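Local coordinates for protein beta-lactamase (Francisella tularensis subsp. tularensis, PDB 3P09) that probably hydrolyses the beta-lactam ring of antibiotics to substituted beta-amino acids, as a member of the class A beta-lactamase family, at residues N30-N33 and K38-I41; I257-P262 and P268-I273. One frame throughout, in Å; residues are numbered along the deposited sequence.

In the fold
Both contacts fasten a terminal helix to the five-stranded antiparallel sheet of the class A beta-lactamase fold. Contact 1 joins helix 24-35 to the first strand, 38-44, and closes before contact 2 opens; contact 2 joins strand 253-260 to helix 271-289 at the other end of the chain. Their centres lie about 9 Å apart because strands 38-44 and 253-260 are antiparallel neighbours, paired by backbone bonds of Lys38 with Thr260 and of Gly40 with Leu258. The two helices also touch, Leu31 packing on Ile273, while Ile39 reaches both Ile257 and Ile273. The beginning and the end of the chain are thus brought together on the sheet of the alpha/beta domain.

Contact 1: residues N30-N33 and K38-I41; sequences NLEN and KIGI. With SO4 (sulfate ion), chain G.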
# COMPACT_ATOMS: atom_id res chain seq x y z
N ASN A 30 -10.98 -21.49 3.84
CA ASN A 30 -10.01 -22.54 4.13
C ASN A 30 -8.66 -21.97 4.54
O ASN A 30 -7.99 -22.51 5.42
CB ASN A 30 -9.87 -23.50 2.94
CG ASN A 30 -11.10 -24.38 2.75
OD1 ASN A 30 -11.91 -24.56 3.67
ND2 ASN A 30 -11.26 -24.93 1.55
N LEU A 31 -8.26 -20.87 3.91
CA LEU A 31 -7.00 -20.23 4.29
C LEU A 31 -7.04 -19.74 5.73
O LEU A 31 -6.05 -19.86 6.46
CB LEU A 31 -6.66 -19.07 3.34
CG LEU A 31 -6.44 -19.42 1.86
CD1 LEU A 31 -6.16 -18.14 1.06
CD2 LEU A 31 -5.30 -20.41 1.70
N GLU A 32 -8.18 -19.18 6.13
CA GLU A 32 -8.36 -18.70 7.50
C GLU A 32 -8.29 -19.84 8.52
O GLU A 32 -7.65 -19.72 9.56
CB GLU A 32 -9.67 -17.92 7.64
CG GLU A 32 -9.57 -16.51 7.06
CD GLU A 32 -10.90 -15.78 6.97
OE1 GLU A 32 -11.96 -16.43 7.03
OE2 GLU A 32 -10.88 -14.53 6.81
N ASN A 33 -8.95 -20.95 8.20
CA ASN A 33 -8.93 -22.14 9.04
C ASN A 33 -7.52 -22.67 9.19
O ASN A 33 -7.10 -23.12 10.27
CB ASN A 33 -9.81 -23.22 8.43
CG ASN A 33 -11.29 -22.90 8.54
OD1 ASN A 33 -11.70 -22.13 9.41
ND2 ASN A 33 -12.09 -23.48 7.65
N LYS A 38 -7.79 -13.44 9.90
CA LYS A 38 -8.74 -13.01 8.89
C LYS A 38 -8.00 -12.56 7.64
O LYS A 38 -6.97 -11.87 7.73
CB LYS A 38 -9.58 -11.85 9.42
CG LYS A 38 -10.55 -12.25 10.53
CD LYS A 38 -11.93 -12.53 9.98
CE LYS A 38 -12.79 -13.25 11.00
NZ LYS A 38 -14.01 -13.83 10.38
N ILE A 39 -8.51 -12.94 6.48
CA ILE A 39 -7.95 -12.46 5.23
C ILE A 39 -8.99 -11.59 4.53
O ILE A 39 -10.19 -11.90 4.56
CB ILE A 39 -7.50 -13.61 4.32
CG1 ILE A 39 -6.67 -13.07 3.16
CG2 ILE A 39 -8.71 -14.37 3.82
CD1 ILE A 39 -5.30 -13.65 3.06
N GLY A 40 -8.55 -10.49 3.93
CA GLY A 40 -9.47 -9.57 3.28
C GLY A 40 -9.00 -9.36 1.86
O GLY A 40 -7.81 -9.16 1.62
N ILE A 41 -9.93 -9.40 0.92
CA ILE A 41 -9.63 -9.42 -0.51
C ILE A 41 -10.57 -8.47 -1.25
O ILE A 41 -11.78 -8.48 -1.02
CB ILE A 41 -9.87 -10.84 -1.11
CG1 ILE A 41 -9.07 -11.93 -0.38
CG2 ILE A 41 -9.61 -10.84 -2.61
CD1 ILE A 41 -7.61 -11.68 -0.30
S SO4 G . -17.53 -15.21 11.12
O1 SO4 G . -16.38 -15.97 10.63
O2 SO4 G . -18.34 -16.05 12.00
O3 SO4 G . -17.05 -14.05 11.87
O4 SO4 G . -18.34 -14.77 9.99
O HOH W 1 -13.81 -14.45 7.70
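The carboxylate of Glu32 is gripped through both oxygens where the N-terminal helix of the class A beta-lactamase fold lies against the first strand of its sheet. OE2 accepts the backbone N-H of Ile39 at 2.9 Å (N to OE2), a nearly straight bond of 166° that uses the anti lone pair, the one facing away from OE1. Its partner OE1 is hydrogen-bonded to both Tyr54 OH and a water, and the water donates to OE1 over 2.8 Å (water O to OE1). The same water accepts from Lys38 NZ, so the opposite charges are bridged instead of touching, with OE1 and NZ 4.7 Å apart. Bonds at both oxygens should fix the rotation of the carboxylate, and the nearby ammonium would probably favour its ionised form. Glu32 reaches the strand because its chain runs extended beyond CG (chi2 170°). Along the way its CG lies 4.0 Å from Ile39 CG2, the methyl branch on the helix side. Lys38 bends at chi2 (-96°), and its CD passes 3.9 Å from Glu32 OE2. At its tip, NZ makes weak bonds to a sulfate ion, probably from the crystallisation liquor, at 3.2 Å from O1.

Contact 2: residues I257-P262 and P268-I273; sequences ILYTNP and PSNEEI
At the N-terminal end of the C-terminal helix, Tyr259 of the preceding strand packs its ring against Asn270 and Ile273. Ile273 CG2 sits over one face in a CH-pi contact, 4.0 Å from the ring centroid and 19° off the normal, displaced toward the rim nearest CG. Its CD1 reaches farther out along the ring, to 3.6 Å from Tyr259 CE1. With CG1 anti to the backbone N, Ile273 sends one branch to each of these places. In the class A beta-lactamase fold this C-terminal helix, entered from the last strand, packs on the sheet, and here its first turn meets that strand. Asn270 is the N-cap: its OD1 accepts from Ile273 N at 3.0 Å, the donor standing above the carbonyl plane, 46° out of it. CB of the same residue meets Tyr259 CE2 at 3.8 Å, the amide plane turned 75° from the ring. Beyond the ring, a water accepts from Asn270 ND2 at 2.9 Å and donates to Tyr259 OH over a longer 3.3 Å. That hydroxyl also bonds to the carbonyl O of Asp36, just past helix 24-35, whose Tyr35 touches Tyr259, Asn270 and Ile273 alike.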
# COMPACT_ATOMS: atom_id res chain seq x y z
N ILE A 257 -4.94 -7.43 -0.82
CA ILE A 257 -5.03 -8.59 0.07
C ILE A 257 -4.44 -8.20 1.42
O ILE A 257 -3.26 -7.85 1.51
CB ILE A 257 -4.27 -9.80 -0.49
CG1 ILE A 257 -4.76 -10.16 -1.89
CG2 ILE A 257 -4.39 -10.98 0.45
CD1 ILE A 257 -3.99 -11.30 -2.55
N LEU A 258 -5.28 -8.22 2.47
CA LEU A 258 -4.84 -7.82 3.80
C LEU A 258 -5.03 -9.01 4.72
O LEU A 258 -5.99 -9.77 4.59
CB LEU A 258 -5.66 -6.63 4.32
CG LEU A 258 -5.89 -5.50 3.28
CD1 LEU A 258 -6.73 -4.39 3.89
CD2 LEU A 258 -4.60 -4.92 2.74
N TYR A 259 -4.10 -9.20 5.65
CA TYR A 259 -4.19 -10.35 6.54
C TYR A 259 -3.84 -9.89 7.95
O TYR A 259 -2.89 -9.14 8.13
CB TYR A 259 -3.26 -11.49 6.10
CG TYR A 259 -3.20 -12.59 7.12
CD1 TYR A 259 -4.28 -13.45 7.29
CD2 TYR A 259 -2.09 -12.76 7.95
CE1 TYR A 259 -4.26 -14.44 8.26
CE2 TYR A 259 -2.06 -13.77 8.91
CZ TYR A 259 -3.15 -14.60 9.06
OH TYR A 259 -3.15 -15.60 10.02
N THR A 260 -4.62 -10.34 8.93
CA THR A 260 -4.28 -10.05 10.32
C THR A 260 -4.86 -11.13 11.23
O THR A 260 -5.85 -11.78 10.89
CB THR A 260 -4.78 -8.64 10.75
OG1 THR A 260 -4.18 -8.27 12.00
CG2 THR A 260 -6.29 -8.61 10.89
N ASN A 261 -4.20 -11.33 12.37
CA ASN A 261 -4.73 -12.21 13.41
C ASN A 261 -4.99 -11.34 14.62
O ASN A 261 -4.08 -11.07 15.40
CB ASN A 261 -3.72 -13.33 13.73
CG ASN A 261 -4.22 -14.29 14.81
OD1 ASN A 261 -5.24 -14.06 15.46
ND2 ASN A 261 -3.47 -15.39 15.01
N PRO A 262 -6.23 -10.87 14.77
CA PRO A 262 -6.52 -9.92 15.84
C PRO A 262 -6.46 -10.59 17.21
O PRO A 262 -6.52 -9.88 18.22
CB PRO A 262 -7.95 -9.49 15.53
CG PRO A 262 -8.55 -10.67 14.85
CD PRO A 262 -7.45 -11.33 14.08
N PRO A 268 3.73 -13.52 14.19
CA PRO A 268 4.60 -12.93 13.16
C PRO A 268 3.89 -12.82 11.81
O PRO A 268 2.85 -13.43 11.60
CB PRO A 268 5.75 -13.93 13.08
CG PRO A 268 5.15 -15.22 13.44
CD PRO A 268 4.10 -14.92 14.48
N SER A 269 4.46 -12.03 10.91
CA SER A 269 3.89 -11.86 9.57
C SER A 269 3.76 -13.21 8.84
O SER A 269 4.48 -14.17 9.13
CB SER A 269 4.75 -10.90 8.75
OG SER A 269 6.03 -11.48 8.53
N ASN A 270 2.85 -13.26 7.87
CA ASN A 270 2.60 -14.49 7.14
C ASN A 270 2.45 -14.18 5.65
O ASN A 270 1.38 -13.78 5.21
CB ASN A 270 1.31 -15.15 7.67
CG ASN A 270 0.98 -16.46 6.96
OD1 ASN A 270 1.51 -16.75 5.88
ND2 ASN A 270 0.11 -17.24 7.57
N GLU A 271 3.53 -14.34 4.90
CA GLU A 271 3.51 -14.08 3.46
C GLU A 271 2.87 -15.23 2.68
O GLU A 271 2.32 -15.05 1.60
CB GLU A 271 4.92 -13.81 2.95
CG GLU A 271 5.56 -12.52 3.49
CD GLU A 271 6.86 -12.16 2.78
OE1 GLU A 271 7.80 -12.99 2.78
OE2 GLU A 271 6.94 -11.04 2.22
N GLU A 272 2.94 -16.44 3.24
CA GLU A 272 2.46 -17.61 2.51
C GLU A 272 0.96 -17.53 2.26
O GLU A 272 0.47 -17.95 1.21
CB GLU A 272 2.80 -18.90 3.25
CG GLU A 272 4.08 -18.83 4.06
CD GLU A 272 5.22 -19.61 3.43
OE1 GLU A 272 4.98 -20.75 2.98
OE2 GLU A 272 6.35 -19.07 3.38
N ILE A 273 0.21 -17.01 3.23
CA ILE A 273 -1.23 -16.91 3.02
C ILE A 273 -1.56 -15.93 1.88
O ILE A 273 -2.47 -16.17 1.10
CB ILE A 273 -1.99 -16.55 4.30
CG1 ILE A 273 -3.47 -16.89 4.13
CG2 ILE A 273 -1.80 -15.07 4.67
CD1 ILE A 273 -4.31 -16.59 5.36
O HOH W 2 -0.46 -17.44 10.37